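Long-range contact in STU0660 (Streptococcus thermophilus, PDB 3ZTH), which probably binds double-stranded DNA as a large Csn2 protein of CRISPR-mediated bacterial immunity, and carries magnesium ions: residues I118-N130 / H143-L155. Sequence-based numbering, arbitrary orientation.
Sequences INEQVELIEEAMN and HLENLPLTLDQLL
Helix 118-130 runs antiparallel to strand 143-146, their axes 8.5 Å apart at 177°, and Asn119 faces Pro148 and Leu149 where the chain leaves the strand for helix 151-155. Near the helix end, Asn130 OD1 accepts a hydrogen bond from Leu144 N at 3.3 Å, in the carbonyl plane, while touching His143 CB. Asn146 lies between two glutamates. Its CG sits between the backbone N and the carbonyl carbon (chi1 65°), which turns the amide against the helix. There ND2 donates to Glu123 OE1, modelled at 2.5 Å, shorter than is usual, so its exact length is unsure; the oxygen lies in the amide plane but is met from above the carboxylate, whose plane is 79° from that of the amide. Glu126, extended with CG anti to its own N, reaches across to the strand, where OE2 accepts a weak bond from Asn146 N (2.8 Å). At the other end Asn119 OD1 accepts a hydrogen bond from Leu149 N at 2.8 Å, the donor tilted from the carbonyl plane. Apolar groups line the same interface: Val122 CG1 rests on Asn146 CB, Ile118 CG2 meets Leu149 CD1 at 3.8 Å, and Met129, a selenomethionine, sets CG 4.2 Å from Leu144 CD1. Strand 143-146 also pairs antiparallel with a strand of the second subunit, and Met129 packs on Ile111 of that subunit, so this helix-strand arm, far from the magnesium sites, belongs to the subunit interface. Glu126 OE2 also sits 3.0 Å from Leu144 O, two acceptors side by side, which could raise its proton affinity. The backbone N-H groups of Leu144 and Leu149, and more weakly that of Asn146, are met by Asn130, Asn119 and Glu126, tying the strand and the following turn to the helix through polar bonds as well as apolar contacts.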
ATOM      1  N   ILE A 118       2.950  -8.647 -31.865  1.00 63.48           N
ATOM      2  CA  ILE A 118       3.003  -7.569 -30.878  1.00 61.28           C
ATOM      3  C   ILE A 118       4.294  -7.632 -30.075  1.00 60.00           C
ATOM      4  O   ILE A 118       4.911  -6.606 -29.807  1.00 59.59           O
ATOM      5  CB  ILE A 118       1.805  -7.615 -29.893  1.00 60.43           C
ATOM      6  CG1 ILE A 118       0.527  -7.166 -30.603  1.00 59.40           C
ATOM      7  CG2 ILE A 118       2.075  -6.707 -28.695  1.00 60.05           C
ATOM      8  CD1 ILE A 118      -0.701  -7.167 -29.713  1.00 57.35           C
ATOM      9  N   ASN A 119       4.698  -8.836 -29.690  1.00 59.01           N
ATOM     10  CA  ASN A 119       5.927  -8.995 -28.932  1.00 60.06           C
ATOM     11  C   ASN A 119       7.148  -8.709 -29.800  1.00 62.26           C
ATOM     12  O   ASN A 119       8.245  -8.491 -29.287  1.00 62.81           O
ATOM     13  CB  ASN A 119       6.018 -10.402 -28.341  1.00 57.73           C
ATOM     14  CG  ASN A 119       5.121 -10.576 -27.135  1.00 57.38           C
ATOM     15  OD1 ASN A 119       5.053  -9.704 -26.273  1.00 55.39           O
ATOM     16  ND2 ASN A 119       4.436 -11.708 -27.061  1.00 58.21           N
ATOM     17  N   GLU A 120       6.959  -8.709 -31.116  1.00 63.97           N
ATOM     18  CA  GLU A 120       8.059  -8.424 -32.018  1.00 65.61           C
ATOM     19  C   GLU A 120       8.258  -6.920 -32.051  1.00 65.50           C
ATOM     20  O   GLU A 120       9.383  -6.435 -32.131  1.00 66.43           O
ATOM     21  CB  GLU A 120       7.765  -8.959 -33.421  1.00 67.69           C
ATOM     22  CG  GLU A 120       7.713 -10.476 -33.486  1.00 72.01           C
ATOM     23  CD  GLU A 120       7.665 -11.007 -34.912  1.00 75.82           C
ATOM     24  OE1 GLU A 120       6.850 -10.502 -35.717  1.00 76.39           O
ATOM     25  OE2 GLU A 120       8.441 -11.941 -35.223  1.00 77.23           O
ATOM     26  N   GLN A 121       7.163  -6.175 -31.988  1.00 65.46           N
ATOM     27  CA  GLN A 121       7.260  -4.724 -31.976  1.00 66.64           C
ATOM     28  C   GLN A 121       7.823  -4.274 -30.632  1.00 67.15           C
ATOM     29  O   GLN A 121       8.412  -3.201 -30.518  1.00 67.45           O
ATOM     30  CB  GLN A 121       5.889  -4.102 -32.205  1.00 66.50           C
ATOM     31  CG  GLN A 121       5.409  -4.269 -33.618  1.00 67.46           C
ATOM     32  CD  GLN A 121       6.397  -3.701 -34.606  1.00 67.74           C
ATOM     33  OE1 GLN A 121       6.709  -2.506 -34.570  1.00 68.33           O
ATOM     34  NE2 GLN A 121       6.904  -4.551 -35.493  1.00 65.91           N
ATOM     35  N   VAL A 122       7.632  -5.103 -29.613  1.00 67.38           N
ATOM     36  CA  VAL A 122       8.141  -4.803 -28.286  1.00 67.96           C
ATOM     37  C   VAL A 122       9.654  -4.991 -28.339  1.00 68.45           C
ATOM     38  O   VAL A 122      10.410  -4.086 -27.986  1.00 69.00           O
ATOM     39  CB  VAL A 122       7.525  -5.748 -27.226  1.00 68.29           C
ATOM     40  CG1 VAL A 122       8.281  -5.638 -25.911  1.00 68.24           C
ATOM     41  CG2 VAL A 122       6.061  -5.394 -27.017  1.00 66.64           C
ATOM     42  N   GLU A 123      10.083  -6.165 -28.797  1.00 68.51           N
ATOM     43  CA  GLU A 123      11.503  -6.479 -28.923  1.00 68.67           C
ATOM     44  C   GLU A 123      12.208  -5.412 -29.743  1.00 68.36           C
ATOM     45  O   GLU A 123      13.409  -5.206 -29.600  1.00 68.45           O
ATOM     46  CB  GLU A 123      11.683  -7.838 -29.593  1.00 69.21           C
ATOM     47  CG  GLU A 123      11.185  -8.994 -28.753  1.00 72.16           C
ATOM     48  CD  GLU A 123      12.161  -9.381 -27.666  1.00 73.56           C
ATOM     49  OE1 GLU A 123      12.767  -8.470 -27.060  1.00 75.45           O
ATOM     50  OE2 GLU A 123      12.317 -10.595 -27.412  1.00 73.91           O
ATOM     51  N   LEU A 124      11.460  -4.738 -30.609  1.00 68.57           N
ATOM     52  CA  LEU A 124      12.035  -3.680 -31.426  1.00 69.26           C
ATOM     53  C   LEU A 124      12.140  -2.410 -30.597  1.00 69.83           C
ATOM     54  O   LEU A 124      13.160  -1.722 -30.631  1.00 71.24           O
ATOM     55  CB  LEU A 124      11.181  -3.406 -32.670  1.00 69.13           C
ATOM     56  CG  LEU A 124      11.052  -4.502 -33.733  1.00 69.31           C
ATOM     57  CD1 LEU A 124      10.387  -3.899 -34.965  1.00 68.02           C
ATOM     58  CD2 LEU A 124      12.422  -5.077 -34.090  1.00 67.64           C
ATOM     59  N   ILE A 125      11.084  -2.097 -29.849  1.00 69.65           N
ATOM     60  CA  ILE A 125      11.096  -0.902 -29.015  1.00 68.97           C
ATOM     61  C   ILE A 125      12.226  -1.007 -27.991  1.00 68.44           C
ATOM     62  O   ILE A 125      12.836  -0.002 -27.633  1.00 68.30           O
ATOM     63  CB  ILE A 125       9.738  -0.700 -28.302  1.00 68.63           C
ATOM     64  CG1 ILE A 125       8.649  -0.415 -29.342  1.00 68.40           C
ATOM     65  CG2 ILE A 125       9.818   0.473 -27.333  1.00 67.58           C
ATOM     66  CD1 ILE A 125       7.272  -0.174 -28.754  1.00 68.11           C
ATOM     67  N   GLU A 126      12.512  -2.225 -27.541  1.00 67.85           N
ATOM     68  CA  GLU A 126      13.587  -2.449 -26.580  1.00 68.94           C
ATOM     69  C   GLU A 126      14.936  -2.122 -27.215  1.00 69.70           C
ATOM     70  O   GLU A 126      15.679  -1.272 -26.726  1.00 70.49           O
ATOM     71  CB  GLU A 126      13.602  -3.907 -26.109  1.00 68.47           C
ATOM     72  CG  GLU A 126      14.685  -4.202 -25.080  1.00 68.93           C
ATOM     73  CD  GLU A 126      14.810  -5.678 -24.749  1.00 69.75           C
ATOM     74  OE1 GLU A 126      15.223  -6.456 -25.632  1.00 70.49           O
ATOM     75  OE2 GLU A 126      14.498  -6.064 -23.603  1.00 70.58           O
ATOM     76  N   GLU A 127      15.248  -2.805 -28.309  1.00 70.04           N
ATOM     77  CA  GLU A 127      16.505  -2.594 -29.008  1.00 70.35           C
ATOM     78  C   GLU A 127      16.741  -1.139 -29.386  1.00 70.32           C
ATOM     79  O   GLU A 127      17.776  -0.568 -29.058  1.00 71.75           O
ATOM     80  CB  GLU A 127      16.555  -3.464 -30.260  1.00 71.27           C
ATOM     81  CG  GLU A 127      16.583  -4.947 -29.966  1.00 73.07           C
ATOM     82  CD  GLU A 127      16.806  -5.776 -31.212  1.00 75.57           C
ATOM     83  OE1 GLU A 127      15.962  -5.697 -32.133  1.00 76.90           O
ATOM     84  OE2 GLU A 127      17.826  -6.501 -31.272  1.00 76.54           O
ATOM     85  N   ALA A 128      15.787  -0.537 -30.082  1.00 70.50           N
ATOM     86  CA  ALA A 128      15.918   0.856 -30.490  1.00 71.87           C
ATOM     87  C   ALA A 128      16.128   1.743 -29.270  1.00 73.30           C
ATOM     88  O   ALA A 128      16.671   2.845 -29.360  1.00 73.49           O
ATOM     89  CB  ALA A 128      14.674   1.290 -31.230  1.00 71.73           C
HETATM   90  N   MSE A 129      15.692   1.241 -28.125  1.00 74.31           N
HETATM   91  CA  MSE A 129      15.799   1.968 -26.876  1.00 74.42           C
HETATM   92  C   MSE A 129      17.172   1.766 -26.242  1.00 73.64           C
HETATM   93  O   MSE A 129      17.742   2.690 -25.659  1.00 73.07           O
HETATM   94  CB  MSE A 129      14.699   1.484 -25.947  1.00 77.18           C
HETATM   95  CG  MSE A 129      14.388   2.403 -24.812  1.00 81.49           C
HETATM   96 SE   MSE A 129      12.506   2.297 -24.449  1.00 89.37          SE
HETATM   97  CE  MSE A 129      11.989   4.037 -25.129  1.00 83.82           C
ATOM     98  N   ASN A 130      17.703   0.553 -26.355  1.00 71.81           N
ATOM     99  CA  ASN A 130      19.012   0.262 -25.802  1.00 70.87           C
ATOM    100  C   ASN A 130      20.097   0.934 -26.625  1.00 70.62           C
ATOM    101  O   ASN A 130      21.187   1.203 -26.116  1.00 70.67           O
ATOM    102  CB  ASN A 130      19.252  -1.241 -25.759  1.00 71.32           C
ATOM    103  CG  ASN A 130      18.386  -1.927 -24.739  1.00 72.46           C
ATOM    104  OD1 ASN A 130      18.346  -1.524 -23.580  1.00 73.60           O
ATOM    105  ND2 ASN A 130      17.684  -2.970 -25.161  1.00 74.39           N
ATOM    106  N   HIS A 143      20.938  -2.148 -19.199  1.00 48.04           N
ATOM    107  CA  HIS A 143      19.902  -2.048 -20.212  1.00 49.29           C
ATOM    108  C   HIS A 143      18.536  -2.503 -19.715  1.00 49.66           C
ATOM    109  O   HIS A 143      18.406  -3.152 -18.674  1.00 48.03           O
ATOM    110  CB  HIS A 143      20.289  -2.908 -21.406  1.00 49.54           C
ATOM    111  CG  HIS A 143      20.555  -4.328 -21.035  1.00 50.93           C
ATOM    112  ND1 HIS A 143      19.661  -5.077 -20.302  1.00 53.74           N
ATOM    113  CD2 HIS A 143      21.633  -5.117 -21.236  1.00 53.17           C
ATOM    114  CE1 HIS A 143      20.179  -6.269 -20.064  1.00 54.43           C
ATOM    115  NE2 HIS A 143      21.375  -6.319 -20.620  1.00 54.88           N
ATOM    116  N   LEU A 144      17.520  -2.166 -20.499  1.00 50.24           N
ATOM    117  CA  LEU A 144      16.155  -2.531 -20.190  1.00 50.49           C
ATOM    118  C   LEU A 144      15.834  -3.883 -20.821  1.00 51.94           C
ATOM    119  O   LEU A 144      16.186  -4.143 -21.968  1.00 52.66           O
ATOM    120  CB  LEU A 144      15.211  -1.461 -20.731  1.00 47.93           C
ATOM    121  CG  LEU A 144      15.368  -0.090 -20.071  1.00 47.28           C
ATOM    122  CD1 LEU A 144      14.636   0.962 -20.874  1.00 47.33           C
ATOM    123  CD2 LEU A 144      14.832  -0.145 -18.652  1.00 46.62           C
ATOM    124  N   GLU A 145      15.199  -4.754 -20.051  1.00 53.83           N
ATOM    125  CA  GLU A 145      14.795  -6.058 -20.552  1.00 56.59           C
ATOM    126  C   GLU A 145      13.275  -6.031 -20.601  1.00 58.10           C
ATOM    127  O   GLU A 145      12.626  -5.419 -19.745  1.00 57.62           O
ATOM    128  CB  GLU A 145      15.292  -7.175 -19.634  1.00 57.87           C
ATOM    129  CG  GLU A 145      16.740  -7.554 -19.889  1.00 62.71           C
ATOM    130  CD  GLU A 145      17.311  -8.476 -18.828  1.00 65.87           C
ATOM    131  OE1 GLU A 145      16.639  -9.472 -18.474  1.00 67.38           O
ATOM    132  OE2 GLU A 145      18.441  -8.205 -18.358  1.00 66.31           O
ATOM    133  N   ASN A 146      12.697  -6.671 -21.609  1.00 58.72           N
ATOM    134  CA  ASN A 146      11.255  -6.657 -21.718  1.00 59.20           C
ATOM    135  C   ASN A 146      10.607  -7.944 -21.265  1.00 59.08           C
ATOM    136  O   ASN A 146      11.120  -9.039 -21.496  1.00 58.23           O
ATOM    137  CB  ASN A 146      10.832  -6.355 -23.154  1.00 60.28           C
ATOM    138  CG  ASN A 146      11.250  -7.433 -24.114  1.00 62.13           C
ATOM    139  OD1 ASN A 146      10.845  -8.589 -23.983  1.00 63.09           O
ATOM    140  ND2 ASN A 146      12.071  -7.067 -25.089  1.00 62.75           N
ATOM    141  N   LEU A 147       9.481  -7.788 -20.582  1.00 59.60           N
ATOM    142  CA  LEU A 147       8.700  -8.917 -20.124  1.00 59.21           C
ATOM    143  C   LEU A 147       7.641  -9.038 -21.207  1.00 57.39           C
ATOM    144  O   LEU A 147       6.753  -8.196 -21.317  1.00 56.47           O
ATOM    145  CB  LEU A 147       8.032  -8.612 -18.786  1.00 61.83           C
ATOM    146  CG  LEU A 147       7.111  -9.734 -18.296  1.00 64.15           C
ATOM    147  CD1 LEU A 147       7.958 -10.973 -18.009  1.00 65.15           C
ATOM    148  CD2 LEU A 147       6.348  -9.293 -17.050  1.00 63.68           C
ATOM    149  N   PRO A 148       7.732 -10.082 -22.033  1.00 56.26           N
ATOM    150  CA  PRO A 148       6.769 -10.290 -23.115  1.00 55.39           C
ATOM    151  C   PRO A 148       5.314 -10.203 -22.654  1.00 54.72           C
ATOM    152  O   PRO A 148       4.971 -10.635 -21.549  1.00 54.21           O
ATOM    153  CB  PRO A 148       7.134 -11.677 -23.633  1.00 56.41           C
ATOM    154  CG  PRO A 148       7.640 -12.366 -22.402  1.00 57.30           C
ATOM    155  CD  PRO A 148       8.521 -11.300 -21.793  1.00 56.49           C
ATOM    156  N   LEU A 149       4.469  -9.636 -23.513  1.00 53.12           N
ATOM    157  CA  LEU A 149       3.046  -9.484 -23.236  1.00 51.29           C
ATOM    158  C   LEU A 149       2.287 -10.800 -23.279  1.00 50.11           C
ATOM    159  O   LEU A 149       2.651 -11.720 -24.007  1.00 50.12           O
ATOM    160  CB  LEU A 149       2.414  -8.520 -24.235  1.00 51.34           C
ATOM    161  CG  LEU A 149       2.464  -7.045 -23.853  1.00 53.41           C
ATOM    162  CD1 LEU A 149       1.895  -6.181 -24.968  1.00 52.74           C
ATOM    163  CD2 LEU A 149       1.663  -6.852 -22.576  1.00 54.84           C
ATOM    164  N   THR A 150       1.234 -10.884 -22.477  1.00 49.30           N
ATOM    165  CA  THR A 150       0.391 -12.069 -22.436  1.00 48.38           C
ATOM    166  C   THR A 150      -1.029 -11.598 -22.724  1.00 47.93           C
ATOM    167  O   THR A 150      -1.361 -10.431 -22.496  1.00 47.59           O
ATOM    168  CB  THR A 150       0.410 -12.747 -21.054  1.00 47.62           C
ATOM    169  OG1 THR A 150      -0.085 -11.832 -20.071  1.00 48.64           O
ATOM    170  CG2 THR A 150       1.819 -13.175 -20.687  1.00 47.29           C
ATOM    171  N   LEU A 151      -1.866 -12.495 -23.232  1.00 47.64           N
ATOM    172  CA  LEU A 151      -3.244 -12.137 -23.528  1.00 46.39           C
ATOM    173  C   LEU A 151      -3.960 -11.826 -22.224  1.00 45.27           C
ATOM    174  O   LEU A 151      -4.711 -10.855 -22.139  1.00 44.68           O
ATOM    175  CB  LEU A 151      -3.922 -13.276 -24.290  1.00 46.37           C
ATOM    176  CG  LEU A 151      -3.247 -13.447 -25.660  1.00 47.81           C
ATOM    177  CD1 LEU A 151      -3.647 -14.754 -26.321  1.00 46.48           C
ATOM    178  CD2 LEU A 151      -3.605 -12.249 -26.537  1.00 46.77           C
ATOM    179  N   ASP A 152      -3.708 -12.632 -21.198  1.00 45.16           N
ATOM    180  CA  ASP A 152      -4.323 -12.385 -19.903  1.00 45.89           C
ATOM    181  C   ASP A 152      -4.060 -10.938 -19.515  1.00 46.08           C
ATOM    182  O   ASP A 152      -4.932 -10.253 -18.995  1.00 47.55           O
ATOM    183  CB  ASP A 152      -3.732 -13.295 -18.833  1.00 46.72           C
ATOM    184  CG  ASP A 152      -4.165 -12.891 -17.435  1.00 49.61           C
ATOM    185  OD1 ASP A 152      -5.352 -13.078 -17.089  1.00 49.54           O
ATOM    186  OD2 ASP A 152      -3.320 -12.361 -16.682  1.00 52.65           O
ATOM    187  N   GLN A 153      -2.843 -10.478 -19.777  1.00 46.96           N
ATOM    188  CA  GLN A 153      -2.453  -9.113 -19.464  1.00 47.41           C
ATOM    189  C   GLN A 153      -3.223  -8.112 -20.314  1.00 47.74           C
ATOM    190  O   GLN A 153      -3.711  -7.100 -19.809  1.00 48.03           O
ATOM    191  CB  GLN A 153      -0.958  -8.942 -19.684  1.00 49.40           C
ATOM    192  CG  GLN A 153      -0.461  -7.540 -19.442  1.00 52.29           C
ATOM    193  CD  GLN A 153       1.044  -7.444 -19.554  1.00 55.69           C
ATOM    194  OE1 GLN A 153       1.608  -6.351 -19.498  1.00 58.95           O
ATOM    195  NE2 GLN A 153       1.709  -8.592 -19.711  1.00 54.98           N
ATOM    196  N   LEU A 154      -3.327  -8.393 -21.609  1.00 47.56           N
ATOM    197  CA  LEU A 154      -4.064  -7.518 -22.517  1.00 46.98           C
ATOM    198  C   LEU A 154      -5.538  -7.418 -22.120  1.00 46.70           C
ATOM    199  O   LEU A 154      -6.113  -6.328 -22.080  1.00 46.03           O
ATOM    200  CB  LEU A 154      -3.978  -8.039 -23.954  1.00 45.96           C
ATOM    201  CG  LEU A 154      -2.874  -7.490 -24.854  1.00 45.18           C
ATOM    202  CD1 LEU A 154      -3.130  -7.954 -26.279  1.00 45.07           C
ATOM    203  CD2 LEU A 154      -2.859  -5.966 -24.798  1.00 44.37           C
ATOM    204  N   LEU A 155      -6.149  -8.565 -21.844  1.00 45.14           N
ATOM    205  CA  LEU A 155      -7.547  -8.594 -21.453  1.00 45.89           C
ATOM    206  C   LEU A 155      -7.764  -7.831 -20.153  1.00 46.87           C
ATOM    207  O   LEU A 155      -8.819  -7.229 -19.946  1.00 47.52           O
ATOM    208  CB  LEU A 155      -8.018 -10.044 -21.283  1.00 44.21           C
ATOM    209  CG  LEU A 155      -8.159 -10.848 -22.577  1.00 42.13           C
ATOM    210  CD1 LEU A 155      -8.558 -12.274 -22.269  1.00 41.43           C
ATOM    211  CD2 LEU A 155      -9.194 -10.187 -23.454  1.00 41.62           C
TER